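Local coordinates for translation initiation factor eif-2b-like protein (Chaetomium thermophilum, PDB 4ZEO), which probably contributes to translation initiation as the delta subunit of eIF2B, the decameric guanine nucleotide exchange factor that acts on eIF2, at residues A[274-279]-A[389-394]; A[278-283]-A[297-302]; A[311-316]-A[327-332]. All coordinates share one frame; numbering follows the deposited sequence.

In the fold
Contacts 2 and 3 follow in series between the two segments of contact 1, all three in or beside the six-stranded parallel sheet and its helices. Contacts 1 and 2 share Gln-278 and Ser-279, at the point where helix 246-277 runs out and the chain heads for strand 285-289; their centres are about 10 Å apart, and Thr-298 touches residues of contact 1. Helix 293-304 then leads to contact 3, about 14 Å from contact 2 between centres, where Leu-299 meets both Val-311 and Leu-329. Contacts 1 and 3, with centres about 18 Å apart, do not touch, although both reach the same sheet. The long helix is thereby joined to the Rossmann-like part of the subunit.

Contact 1 of 3, residues A[274-279]-A[389-394]; sequences RNAAQS and IVLCET
Ala-276 meets Leu-391 where the last turn of helix 246-277 comes down on strand 387-391. The tight part is a single methyl-to-methyl touch: Ala-276 CB lies 3.6 Å from Leu-391 CD2. Leu-391 makes it by placing CG beside its own backbone N (chi1 -49°), which holds its branch out from the strand toward the helix. Both residues are buried, and Thr-298 of helix 293-304 and Ile-438 of the neighbouring strand 436-438 pack against each of them, so the small alanine brings the helix backbone close to the sheet. Three residues further along, the fit is looser. Ser-279 OG comes no nearer to Ile-389 than 4.2 Å, at CD1, and this is a hydroxyl beside a methyl group with no polar bond between them. Ser-279 is partly exposed, whereas Ile-389 remains buried and shares Phe-356 with it. The outer flank of the helix is polar: Arg-274 NH1 bonds the hydroxyl of Tyr-270, and Asn-275 ND2 is hydrogen-bonded to Glu-442 OE1. A helix end laid on one face of an inner parallel strand, its alanine on Leu-391 and the following serine beside Ile-389, fits the layered alpha/beta arrangement of a Rossmann-like fold.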
ATOM      1  N   ARG A 274       5.302   6.678 -12.472  1.00 38.22           N
ATOM      2  CA  ARG A 274       6.083   7.389 -13.471  1.00 38.75           C
ATOM      3  C   ARG A 274       7.518   6.875 -13.509  1.00 37.52           C
ATOM      4  O   ARG A 274       8.068   6.608 -14.565  1.00 36.70           O
ATOM      5  CB  ARG A 274       6.074   8.892 -13.210  1.00 37.50           C
ATOM      6  CG  ARG A 274       7.028   9.622 -14.103  1.00 40.22           C
ATOM      7  CD  ARG A 274       6.647  11.077 -14.260  1.00 43.66           C
ATOM      8  NE  ARG A 274       7.537  11.743 -15.198  1.00 46.97           N
ATOM      9  CZ  ARG A 274       7.427  13.012 -15.582  1.00 49.70           C
ATOM     10  NH1 ARG A 274       6.453  13.778 -15.115  1.00 51.05           N
ATOM     11  NH2 ARG A 274       8.297  13.517 -16.438  1.00 51.47           N
ATOM     12  N   ASN A 275       8.130   6.742 -12.350  1.00 38.74           N
ATOM     13  CA  ASN A 275       9.513   6.307 -12.325  1.00 39.35           C
ATOM     14  C   ASN A 275       9.650   4.830 -12.726  1.00 40.06           C
ATOM     15  O   ASN A 275      10.609   4.466 -13.398  1.00 43.02           O
ATOM     16  CB  ASN A 275      10.117   6.611 -10.948  1.00 37.94           C
ATOM     17  CG  ASN A 275      10.333   8.103 -10.742  1.00 38.92           C
ATOM     18  OD1 ASN A 275      10.017   8.903 -11.624  1.00 40.74           O
ATOM     19  ND2 ASN A 275      10.838   8.488  -9.573  1.00 38.58           N
ATOM     20  N   ALA A 276       8.680   3.993 -12.369  1.00 39.08           N
ATOM     21  CA  ALA A 276       8.713   2.587 -12.802  1.00 40.98           C
ATOM     22  C   ALA A 276       8.495   2.440 -14.320  1.00 43.62           C
ATOM     23  O   ALA A 276       9.108   1.579 -14.961  1.00 45.72           O
ATOM     24  CB  ALA A 276       7.676   1.766 -12.038  1.00 41.91           C
ATOM     25  N   ALA A 277       7.638   3.293 -14.883  1.00 43.99           N
ATOM     26  CA  ALA A 277       7.362   3.313 -16.317  1.00 46.19           C
ATOM     27  C   ALA A 277       8.607   3.660 -17.146  1.00 49.23           C
ATOM     28  O   ALA A 277       8.692   3.343 -18.344  1.00 50.15           O
ATOM     29  CB  ALA A 277       6.233   4.306 -16.617  1.00 47.91           C
ATOM     30  N   GLN A 278       9.545   4.362 -16.521  1.00 51.70           N
ATOM     31  CA  GLN A 278      10.831   4.674 -17.147  1.00 55.74           C
ATOM     32  C   GLN A 278      11.594   3.392 -17.472  1.00 55.10           C
ATOM     33  O   GLN A 278      12.361   3.337 -18.428  1.00 57.59           O
ATOM     34  CB  GLN A 278      11.665   5.574 -16.239  1.00 57.66           C
ATOM     35  CG  GLN A 278      11.298   7.030 -16.337  1.00 61.27           C
ATOM     36  CD  GLN A 278      12.074   7.873 -15.352  1.00 63.83           C
ATOM     37  OE1 GLN A 278      12.758   7.345 -14.472  1.00 65.97           O
ATOM     38  NE2 GLN A 278      11.929   9.185 -15.455  1.00 64.55           N
ATOM     39  N   SER A 279      11.412   2.386 -16.628  1.00 53.06           N
ATOM     40  CA  SER A 279      12.030   1.087 -16.822  1.00 56.10           C
ATOM     41  C   SER A 279      11.460   0.339 -18.022  1.00 61.93           C
ATOM     42  O   SER A 279      12.110  -0.549 -18.558  1.00 72.12           O
ATOM     43  CB  SER A 279      11.884   0.234 -15.572  1.00 52.05           C
ATOM     44  OG  SER A 279      12.981   0.447 -14.712  1.00 51.19           O
ATOM     45  N   ILE A 389      11.117  -6.574 -10.240  1.00 32.81           N
ATOM     46  CA  ILE A 389      10.978  -5.219  -9.723  1.00 29.88           C
ATOM     47  C   ILE A 389       9.761  -5.125  -8.865  1.00 30.63           C
ATOM     48  O   ILE A 389       8.635  -5.417  -9.311  1.00 31.98           O
ATOM     49  CB  ILE A 389      10.874  -4.176 -10.854  1.00 32.45           C
ATOM     50  CG1 ILE A 389      12.045  -4.369 -11.821  1.00 36.37           C
ATOM     51  CG2 ILE A 389      10.891  -2.753 -10.303  1.00 30.54           C
ATOM     52  CD1 ILE A 389      12.183  -3.264 -12.838  1.00 40.35           C
ATOM     53  N   VAL A 390       9.986  -4.707  -7.626  1.00 29.23           N
ATOM     54  CA  VAL A 390       8.900  -4.550  -6.677  1.00 30.71           C
ATOM     55  C   VAL A 390       8.602  -3.073  -6.491  1.00 34.20           C
ATOM     56  O   VAL A 390       9.514  -2.270  -6.284  1.00 35.70           O
ATOM     57  CB  VAL A 390       9.230  -5.191  -5.321  1.00 30.66           C
ATOM     58  CG1 VAL A 390       8.191  -4.781  -4.260  1.00 29.75           C
ATOM     59  CG2 VAL A 390       9.340  -6.703  -5.458  1.00 28.38           C
ATOM     60  N   LEU A 391       7.322  -2.729  -6.597  1.00 35.38           N
ATOM     61  CA  LEU A 391       6.830  -1.350  -6.451  1.00 32.77           C
ATOM     62  C   LEU A 391       6.125  -1.187  -5.116  1.00 34.48           C
ATOM     63  O   LEU A 391       5.185  -1.930  -4.805  1.00 33.21           O
ATOM     64  CB  LEU A 391       5.873  -0.998  -7.574  1.00 31.91           C
ATOM     65  CG  LEU A 391       6.335  -1.317  -9.000  1.00 32.58           C
ATOM     66  CD1 LEU A 391       5.234  -1.011 -10.030  1.00 31.67           C
ATOM     67  CD2 LEU A 391       7.617  -0.545  -9.316  1.00 33.88           C
ATOM     68  N   CYS A 392       6.592  -0.244  -4.305  1.00 34.68           N
ATOM     69  CA  CYS A 392       6.027  -0.097  -2.972  1.00 34.59           C
ATOM     70  C   CYS A 392       6.291   1.286  -2.346  1.00 35.58           C
ATOM     71  O   CYS A 392       7.393   1.828  -2.448  1.00 37.07           O
ATOM     72  CB  CYS A 392       6.598  -1.227  -2.090  1.00 34.59           C
ATOM     73  SG  CYS A 392       5.845  -1.461  -0.487  1.00 39.69           S
ATOM     74  N   GLU A 393       5.300   1.808  -1.636  1.00 34.85           N
ATOM     75  CA  GLU A 393       5.427   3.095  -0.952  1.00 34.21           C
ATOM     76  C   GLU A 393       6.277   2.887   0.296  1.00 36.10           C
ATOM     77  O   GLU A 393       6.205   1.838   0.924  1.00 38.04           O
ATOM     78  CB  GLU A 393       4.041   3.662  -0.580  1.00 31.79           C
ATOM     79  CG  GLU A 393       3.125   3.894  -1.773  1.00 34.28           C
ATOM     80  CD  GLU A 393       2.265   2.666  -2.170  1.00 44.45           C
ATOM     81  OE1 GLU A 393       2.584   1.506  -1.784  1.00 43.51           O
ATOM     82  OE2 GLU A 393       1.252   2.875  -2.874  1.00 43.90           O
ATOM     83  N   THR A 394       7.037   3.904   0.679  1.00 35.04           N
ATOM     84  CA  THR A 394       7.942   3.799   1.821  1.00 35.36           C
ATOM     85  C   THR A 394       7.189   3.535   3.113  1.00 36.00           C
ATOM     86  O   THR A 394       7.719   2.891   4.012  1.00 37.98           O
ATOM     87  CB  THR A 394       8.801   5.083   2.012  1.00 30.64           C
ATOM     88  OG1 THR A 394       7.949   6.215   2.209  1.00 29.74           O
ATOM     89  CG2 THR A 394       9.666   5.321   0.828  1.00 28.33           C
TER

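Contact 2 of 3, residues A[278-283]-A[297-302]; sequences QSINDG and KTLLRA
The beta-alpha-beta unit made of strand 285-289, helix 293-304 and strand 310-314 is approached by a loop whose Ile-280 plugs against the helix at Thr-298, Leu-299 and Ala-302. This unit belongs to the Rossmann-like part of the subunit, and the contact joins the loop before its first strand to its helix. Ile-280 is the one residue of 278-283 that makes it, yet it uses both of its branches. CG1 stands beside the backbone N and the chain runs on extended (chi2 175°), carrying CD1 deep toward the helix, while CG2 spreads over the helix at Ala-302, with CG2 to CB at 4.0 Å. Ala-302 CB is also 4.1 Å from Ile-280 CD1, so the alanine methyl sits in the fork of the isoleucine. At the far end CD1 has two neighbours. Leu-299 has its CB turned from the loop, yet its CD2 lies 3.7 Å from Ile-280 CD1, the two side chains crossing at about a right angle. Phe-309 and Ile-286 close over this apolar patch, Phe-309 also reaching Ala-302. From Ile-280 onward the loop has polar partners: Lys-307 NZ at the backbone oxygen of Ile-280, Asp-284 OD1 at the amide of Asn-281, and the amide of Ser-308 at Asp-282 OD1. The second neighbour of CD1 is Thr-298, a residue divided by its torsion (chi1 -64°). Its hydroxyl lies beside its own backbone N and bonds the oxygen of Leu-294, one turn back in the helix, whereas its methyl is turned to the loop, with CG2 3.9 Å from Ile-280 CD1.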
ATOM      1  N   GLN A 278       9.545   4.362 -16.521  1.00 51.70           N
ATOM      2  CA  GLN A 278      10.831   4.674 -17.147  1.00 55.74           C
ATOM      3  C   GLN A 278      11.594   3.392 -17.472  1.00 55.10           C
ATOM      4  O   GLN A 278      12.361   3.337 -18.428  1.00 57.59           O
ATOM      5  CB  GLN A 278      11.665   5.574 -16.239  1.00 57.66           C
ATOM      6  CG  GLN A 278      11.298   7.030 -16.337  1.00 61.27           C
ATOM      7  CD  GLN A 278      12.074   7.873 -15.352  1.00 63.83           C
ATOM      8  OE1 GLN A 278      12.758   7.345 -14.472  1.00 65.97           O
ATOM      9  NE2 GLN A 278      11.929   9.185 -15.455  1.00 64.55           N
ATOM     10  N   SER A 279      11.412   2.386 -16.628  1.00 53.06           N
ATOM     11  CA  SER A 279      12.030   1.087 -16.822  1.00 56.10           C
ATOM     12  C   SER A 279      11.460   0.339 -18.022  1.00 61.93           C
ATOM     13  O   SER A 279      12.110  -0.549 -18.558  1.00 72.12           O
ATOM     14  CB  SER A 279      11.884   0.234 -15.572  1.00 52.05           C
ATOM     15  OG  SER A 279      12.981   0.447 -14.712  1.00 51.19           O
ATOM     16  N   ILE A 280      10.216   0.636 -18.382  1.00 57.17           N
ATOM     17  CA  ILE A 280       9.583  -0.019 -19.513  1.00 54.32           C
ATOM     18  C   ILE A 280       9.978   0.615 -20.834  1.00 57.60           C
ATOM     19  O   ILE A 280       9.979   1.824 -20.969  1.00 59.78           O
ATOM     20  CB  ILE A 280       8.068  -0.042 -19.336  1.00 50.53           C
ATOM     21  CG1 ILE A 280       7.745  -0.817 -18.055  1.00 45.69           C
ATOM     22  CG2 ILE A 280       7.388  -0.679 -20.548  1.00 52.28           C
ATOM     23  CD1 ILE A 280       6.318  -0.831 -17.699  1.00 45.66           C
ATOM     24  N   ASN A 281      10.320  -0.221 -21.805  1.00 59.40           N
ATOM     25  CA  ASN A 281      10.815   0.249 -23.094  1.00 63.07           C
ATOM     26  C   ASN A 281      10.072  -0.423 -24.221  1.00 62.64           C
ATOM     27  O   ASN A 281       9.427  -1.442 -24.001  1.00 60.45           O
ATOM     28  CB  ASN A 281      12.302  -0.054 -23.221  1.00 67.00           C
ATOM     29  CG  ASN A 281      13.136   0.729 -22.248  1.00 67.81           C
ATOM     30  OD1 ASN A 281      13.114   1.957 -22.230  1.00 71.46           O
ATOM     31  ND2 ASN A 281      13.809   0.012 -21.361  1.00 66.73           N
ATOM     32  N   ASP A 282      10.193   0.114 -25.428  1.00 64.97           N
ATOM     33  CA  ASP A 282       9.481  -0.456 -26.569  1.00 66.48           C
ATOM     34  C   ASP A 282       9.968  -1.876 -26.839  1.00 63.68           C
ATOM     35  O   ASP A 282      11.171  -2.134 -26.876  1.00 63.58           O
ATOM     36  CB  ASP A 282       9.684   0.398 -27.817  1.00 70.85           C
ATOM     37  CG  ASP A 282       8.544   1.345 -28.061  1.00 72.16           C
ATOM     38  OD1 ASP A 282       7.421   1.024 -27.640  1.00 70.87           O
ATOM     39  OD2 ASP A 282       8.763   2.401 -28.687  1.00 75.40           O
ATOM     40  N   GLY A 283       9.022  -2.785 -27.046  1.00 61.82           N
ATOM     41  CA  GLY A 283       9.335  -4.184 -27.297  1.00 61.27           C
ATOM     42  C   GLY A 283       9.512  -5.055 -26.060  1.00 58.33           C
ATOM     43  O   GLY A 283       9.835  -6.229 -26.178  1.00 58.74           O
ATOM     44  N   LYS A 297      -1.023   1.096 -12.579  1.00 36.99           N
ATOM     45  CA  LYS A 297      -0.730   2.502 -12.857  1.00 38.10           C
ATOM     46  C   LYS A 297       0.507   2.663 -13.723  1.00 36.32           C
ATOM     47  O   LYS A 297       0.550   3.516 -14.638  1.00 37.59           O
ATOM     48  CB  LYS A 297      -0.522   3.290 -11.559  1.00 39.49           C
ATOM     49  CG  LYS A 297      -1.740   3.479 -10.659  1.00 42.84           C
ATOM     50  CD  LYS A 297      -2.842   4.281 -11.271  1.00 47.88           C
ATOM     51  CE  LYS A 297      -4.016   4.405 -10.279  1.00 52.88           C
ATOM     52  NZ  LYS A 297      -5.173   5.185 -10.835  1.00 59.71           N
ATOM     53  N   THR A 298       1.509   1.843 -13.433  1.00 34.01           N
ATOM     54  CA  THR A 298       2.767   1.875 -14.167  1.00 34.40           C
ATOM     55  C   THR A 298       2.569   1.491 -15.619  1.00 38.40           C
ATOM     56  O   THR A 298       3.034   2.194 -16.529  1.00 38.16           O
ATOM     57  CB  THR A 298       3.790   0.940 -13.555  1.00 33.51           C
ATOM     58  OG1 THR A 298       4.111   1.400 -12.236  1.00 33.46           O
ATOM     59  CG2 THR A 298       5.039   0.912 -14.410  1.00 33.72           C
ATOM     60  N   LEU A 299       1.843   0.390 -15.824  1.00 40.36           N
ATOM     61  CA  LEU A 299       1.562  -0.114 -17.165  1.00 40.34           C
ATOM     62  C   LEU A 299       0.715   0.887 -17.943  1.00 40.47           C
ATOM     63  O   LEU A 299       0.965   1.136 -19.115  1.00 42.94           O
ATOM     64  CB  LEU A 299       0.886  -1.496 -17.091  1.00 40.67           C
ATOM     65  CG  LEU A 299       1.789  -2.588 -16.472  1.00 40.06           C
ATOM     66  CD1 LEU A 299       1.110  -3.972 -16.375  1.00 40.67           C
ATOM     67  CD2 LEU A 299       3.111  -2.708 -17.253  1.00 39.58           C
ATOM     68  N   LEU A 300      -0.280   1.480 -17.293  1.00 40.77           N
ATOM     69  CA  LEU A 300      -1.095   2.498 -17.969  1.00 43.42           C
ATOM     70  C   LEU A 300      -0.243   3.727 -18.312  1.00 42.49           C
ATOM     71  O   LEU A 300      -0.399   4.319 -19.371  1.00 45.92           O
ATOM     72  CB  LEU A 300      -2.318   2.886 -17.118  1.00 43.38           C
ATOM     73  CG  LEU A 300      -3.340   1.738 -16.970  1.00 43.32           C
ATOM     74  CD1 LEU A 300      -4.515   2.087 -16.044  1.00 43.37           C
ATOM     75  CD2 LEU A 300      -3.840   1.236 -18.322  1.00 43.09           C
ATOM     76  N   ARG A 301       0.688   4.077 -17.438  1.00 40.04           N
ATOM     77  CA  ARG A 301       1.559   5.219 -17.692  1.00 42.18           C
ATOM     78  C   ARG A 301       2.468   4.995 -18.914  1.00 43.91           C
ATOM     79  O   ARG A 301       2.574   5.866 -19.788  1.00 46.45           O
ATOM     80  CB  ARG A 301       2.397   5.519 -16.437  1.00 41.28           C
ATOM     81  CG  ARG A 301       3.425   6.615 -16.598  1.00 41.65           C
ATOM     82  CD  ARG A 301       2.803   7.975 -16.548  1.00 44.29           C
ATOM     83  NE  ARG A 301       3.823   8.975 -16.819  1.00 47.50           N
ATOM     84  CZ  ARG A 301       3.654  10.296 -16.734  1.00 48.79           C
ATOM     85  NH1 ARG A 301       2.488  10.824 -16.374  1.00 48.27           N
ATOM     86  NH2 ARG A 301       4.675  11.087 -17.012  1.00 49.82           N
ATOM     87  N   ALA A 302       3.085   3.814 -18.998  1.00 42.63           N
ATOM     88  CA  ALA A 302       3.993   3.503 -20.101  1.00 44.33           C
ATOM     89  C   ALA A 302       3.261   3.547 -21.421  1.00 49.22           C
ATOM     90  O   ALA A 302       3.770   4.090 -22.414  1.00 53.17           O
ATOM     91  CB  ALA A 302       4.633   2.145 -19.901  1.00 42.85           C
TER

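Contact 3 of 3, residues A[311-316]-A[327-332]; sequences VTVLDD and KVLRHA
A chi1 of 174° swings CG1 of Val-311 round to the side of its carbonyl carbon, and one of -63° sets CG of Leu-329 beside its own N; the two side chains thus meet between strand 310-314 and helix 321-331. Together with strand 336-338 these form a beta-alpha-beta unit at one edge of the Rossmann-like sheet. Leu-329 is extended beyond CG, so CD1 becomes its leading atom. It comes in at about a right angle to the valine and lies 3.7 Å from Val-311 CG1. The same methyl also reaches, less closely, to Val-313 CG2 at 4.3 Å. One leucine thus spans two alternate residues of the strand, while the CB of Thr-312, between them, points away from the helix. The backbones stay well apart, 8.5 Å between the CA atoms of Val-311 and Leu-329, so side chains make the contact. Around this apolar core stand Leu-299 of helix 293-304, which packs on both Val-311 and Leu-329, and Val-336 of the next strand, which touches Val-313 and Leu-329. Arg-330 NH2 is hydrogen-bonded to the backbone oxygen of Val-336, a polar tie between the helix and the next strand. Past the end of the strand the chain becomes polar as well. Asp-315 is buried, and its OD1 is hydrogen-bonded to the hydroxyl of Tyr-338. Its OD2 takes a weak bond from the amide of Gly-322 and another from that of Asp-316, where N lies 3.0 Å from Asp-315 OD2 and the N-H...OD2 angle is a bent 141°.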
ATOM      1  N   VAL A 311       2.176  -7.678 -22.097  1.00 45.82           N
ATOM      2  CA  VAL A 311       1.998  -8.000 -20.692  1.00 42.16           C
ATOM      3  C   VAL A 311       1.458  -9.407 -20.509  1.00 41.79           C
ATOM      4  O   VAL A 311       0.514  -9.823 -21.187  1.00 44.89           O
ATOM      5  CB  VAL A 311       1.077  -6.972 -20.002  1.00 41.84           C
ATOM      6  CG1 VAL A 311       0.777  -7.390 -18.588  1.00 39.18           C
ATOM      7  CG2 VAL A 311       1.725  -5.595 -20.035  1.00 39.99           C
ATOM      8  N   THR A 312       2.090 -10.146 -19.613  1.00 38.56           N
ATOM      9  CA  THR A 312       1.600 -11.444 -19.218  1.00 40.45           C
ATOM     10  C   THR A 312       1.052 -11.300 -17.820  1.00 39.54           C
ATOM     11  O   THR A 312       1.743 -10.845 -16.918  1.00 37.18           O
ATOM     12  CB  THR A 312       2.707 -12.536 -19.267  1.00 44.32           C
ATOM     13  OG1 THR A 312       3.065 -12.792 -20.628  1.00 46.86           O
ATOM     14  CG2 THR A 312       2.219 -13.843 -18.635  1.00 44.41           C
ATOM     15  N   VAL A 313      -0.216 -11.648 -17.653  1.00 41.87           N
ATOM     16  CA  VAL A 313      -0.841 -11.579 -16.344  1.00 40.33           C
ATOM     17  C   VAL A 313      -1.129 -12.970 -15.827  1.00 41.01           C
ATOM     18  O   VAL A 313      -1.885 -13.732 -16.427  1.00 42.59           O
ATOM     19  CB  VAL A 313      -2.137 -10.745 -16.372  1.00 41.50           C
ATOM     20  CG1 VAL A 313      -2.733 -10.660 -14.978  1.00 43.05           C
ATOM     21  CG2 VAL A 313      -1.841  -9.347 -16.896  1.00 39.38           C
ATOM     22  N   LEU A 314      -0.504 -13.286 -14.703  1.00 40.60           N
ATOM     23  CA  LEU A 314      -0.657 -14.576 -14.063  1.00 42.63           C
ATOM     24  C   LEU A 314      -1.646 -14.396 -12.917  1.00 46.33           C
ATOM     25  O   LEU A 314      -1.810 -13.270 -12.433  1.00 45.72           O
ATOM     26  CB  LEU A 314       0.697 -15.078 -13.560  1.00 40.77           C
ATOM     27  CG  LEU A 314       1.838 -15.267 -14.575  1.00 39.85           C
ATOM     28  CD1 LEU A 314       3.168 -15.464 -13.865  1.00 39.47           C
ATOM     29  CD2 LEU A 314       1.576 -16.446 -15.462  1.00 41.44           C
ATOM     30  N   ASP A 315      -2.344 -15.454 -12.496  1.00 47.37           N
ATOM     31  CA  ASP A 315      -3.331 -15.252 -11.444  1.00 51.03           C
ATOM     32  C   ASP A 315      -3.390 -16.365 -10.420  1.00 54.77           C
ATOM     33  O   ASP A 315      -2.769 -17.418 -10.579  1.00 59.07           O
ATOM     34  CB  ASP A 315      -4.730 -15.076 -12.039  1.00 54.65           C
ATOM     35  CG  ASP A 315      -5.510 -13.923 -11.384  1.00 54.15           C
ATOM     36  OD1 ASP A 315      -6.542 -13.532 -11.959  1.00 56.77           O
ATOM     37  OD2 ASP A 315      -5.110 -13.425 -10.298  1.00 50.18           O
ATOM     38  N   ASP A 316      -4.118 -16.086  -9.343  1.00 55.02           N
ATOM     39  CA  ASP A 316      -4.517 -17.074  -8.354  1.00 55.07           C
ATOM     40  C   ASP A 316      -5.901 -17.551  -8.796  1.00 58.91           C
ATOM     41  O   ASP A 316      -6.819 -16.739  -8.894  1.00 60.26           O
ATOM     42  CB  ASP A 316      -4.546 -16.440  -6.955  1.00 56.08           C
ATOM     43  CG  ASP A 316      -4.889 -17.428  -5.840  1.00 60.66           C
ATOM     44  OD1 ASP A 316      -5.626 -18.411  -6.059  1.00 66.84           O
ATOM     45  OD2 ASP A 316      -4.445 -17.184  -4.707  1.00 59.88           O
ATOM     46  N   LYS A 327      -8.382  -7.055 -18.412  1.00 58.83           N
ATOM     47  CA  LYS A 327      -9.463  -6.303 -19.043  1.00 63.00           C
ATOM     48  C   LYS A 327      -9.076  -4.847 -19.225  1.00 61.86           C
ATOM     49  O   LYS A 327      -9.165  -4.312 -20.328  1.00 63.87           O
ATOM     50  CB  LYS A 327     -10.749  -6.376 -18.209  1.00 67.35           C
ATOM     51  CG  LYS A 327     -11.771  -7.405 -18.669  1.00 73.26           C
ATOM     52  CD  LYS A 327     -13.099  -7.249 -17.916  1.00 77.20           C
ATOM     53  CE  LYS A 327     -14.037  -8.416 -18.194  1.00 82.77           C
ATOM     54  NZ  LYS A 327     -13.656  -9.611 -17.383  1.00 84.44           N
ATOM     55  N   VAL A 328      -8.641  -4.213 -18.138  1.00 59.06           N
ATOM     56  CA  VAL A 328      -8.286  -2.798 -18.149  1.00 58.06           C
ATOM     57  C   VAL A 328      -7.130  -2.510 -19.113  1.00 58.55           C
ATOM     58  O   VAL A 328      -7.197  -1.570 -19.906  1.00 60.94           O
ATOM     59  CB  VAL A 328      -7.918  -2.310 -16.720  1.00 47.07           C
ATOM     60  CG1 VAL A 328      -7.302  -0.920 -16.756  1.00 45.75           C
ATOM     61  CG2 VAL A 328      -9.137  -2.339 -15.806  1.00 46.27           C
ATOM     62  N   LEU A 329      -6.097  -3.352 -19.079  1.00 55.40           N
ATOM     63  CA  LEU A 329      -4.911  -3.149 -19.908  1.00 52.74           C
ATOM     64  C   LEU A 329      -5.262  -3.279 -21.384  1.00 56.22           C
ATOM     65  O   LEU A 329      -4.804  -2.493 -22.214  1.00 57.02           O
ATOM     66  CB  LEU A 329      -3.811  -4.155 -19.540  1.00 48.29           C
ATOM     67  CG  LEU A 329      -3.227  -4.097 -18.122  1.00 43.68           C
ATOM     68  CD1 LEU A 329      -2.130  -5.149 -17.906  1.00 40.35           C
ATOM     69  CD2 LEU A 329      -2.707  -2.688 -17.816  1.00 42.77           C
ATOM     70  N   ARG A 330      -6.107  -4.254 -21.697  1.00 59.00           N
ATOM     71  CA  ARG A 330      -6.562  -4.474 -23.064  1.00 62.22           C
ATOM     72  C   ARG A 330      -7.341  -3.272 -23.585  1.00 64.64           C
ATOM     73  O   ARG A 330      -7.153  -2.855 -24.724  1.00 67.46           O
ATOM     74  CB  ARG A 330      -7.427  -5.732 -23.142  1.00 63.83           C
ATOM     75  CG  ARG A 330      -6.694  -6.984 -23.592  1.00 63.74           C
ATOM     76  CD  ARG A 330      -7.452  -8.243 -23.182  1.00 64.17           C
ATOM     77  NE  ARG A 330      -6.600  -9.427 -23.228  1.00 62.99           N
ATOM     78  CZ  ARG A 330      -6.894 -10.591 -22.659  1.00 63.95           C
ATOM     79  NH1 ARG A 330      -8.018 -10.738 -21.975  1.00 65.14           N
ATOM     80  NH2 ARG A 330      -6.050 -11.606 -22.762  1.00 64.04           N
ATOM     81  N   HIS A 331      -8.188  -2.704 -22.731  1.00 65.01           N
ATOM     82  CA  HIS A 331      -8.976  -1.509 -23.051  1.00 67.25           C
ATOM     83  C   HIS A 331      -8.049  -0.329 -23.356  1.00 64.31           C
ATOM     84  O   HIS A 331      -8.381   0.536 -24.162  1.00 65.57           O
ATOM     85  CB  HIS A 331      -9.916  -1.174 -21.885  1.00 69.63           C
ATOM     86  CG  HIS A 331     -10.857  -0.042 -22.156  1.00 76.07           C
ATOM     87  ND1 HIS A 331     -11.649   0.024 -23.284  1.00 82.62           N
ATOM     88  CD2 HIS A 331     -11.130   1.074 -21.437  1.00 77.51           C
ATOM     89  CE1 HIS A 331     -12.372   1.132 -23.247  1.00 85.59           C
ATOM     90  NE2 HIS A 331     -12.075   1.785 -22.137  1.00 82.12           N
ATOM     91  N   ALA A 332      -6.901  -0.292 -22.678  1.00 59.05           N
ATOM     92  CA  ALA A 332      -5.883   0.743 -22.888  1.00 57.74           C
ATOM     93  C   ALA A 332      -5.064   0.527 -24.175  1.00 59.69           C
ATOM     94  O   ALA A 332      -4.231   1.371 -24.527  1.00 59.91           O
ATOM     95  CB  ALA A 332      -4.954   0.828 -21.680  1.00 53.28           C
TER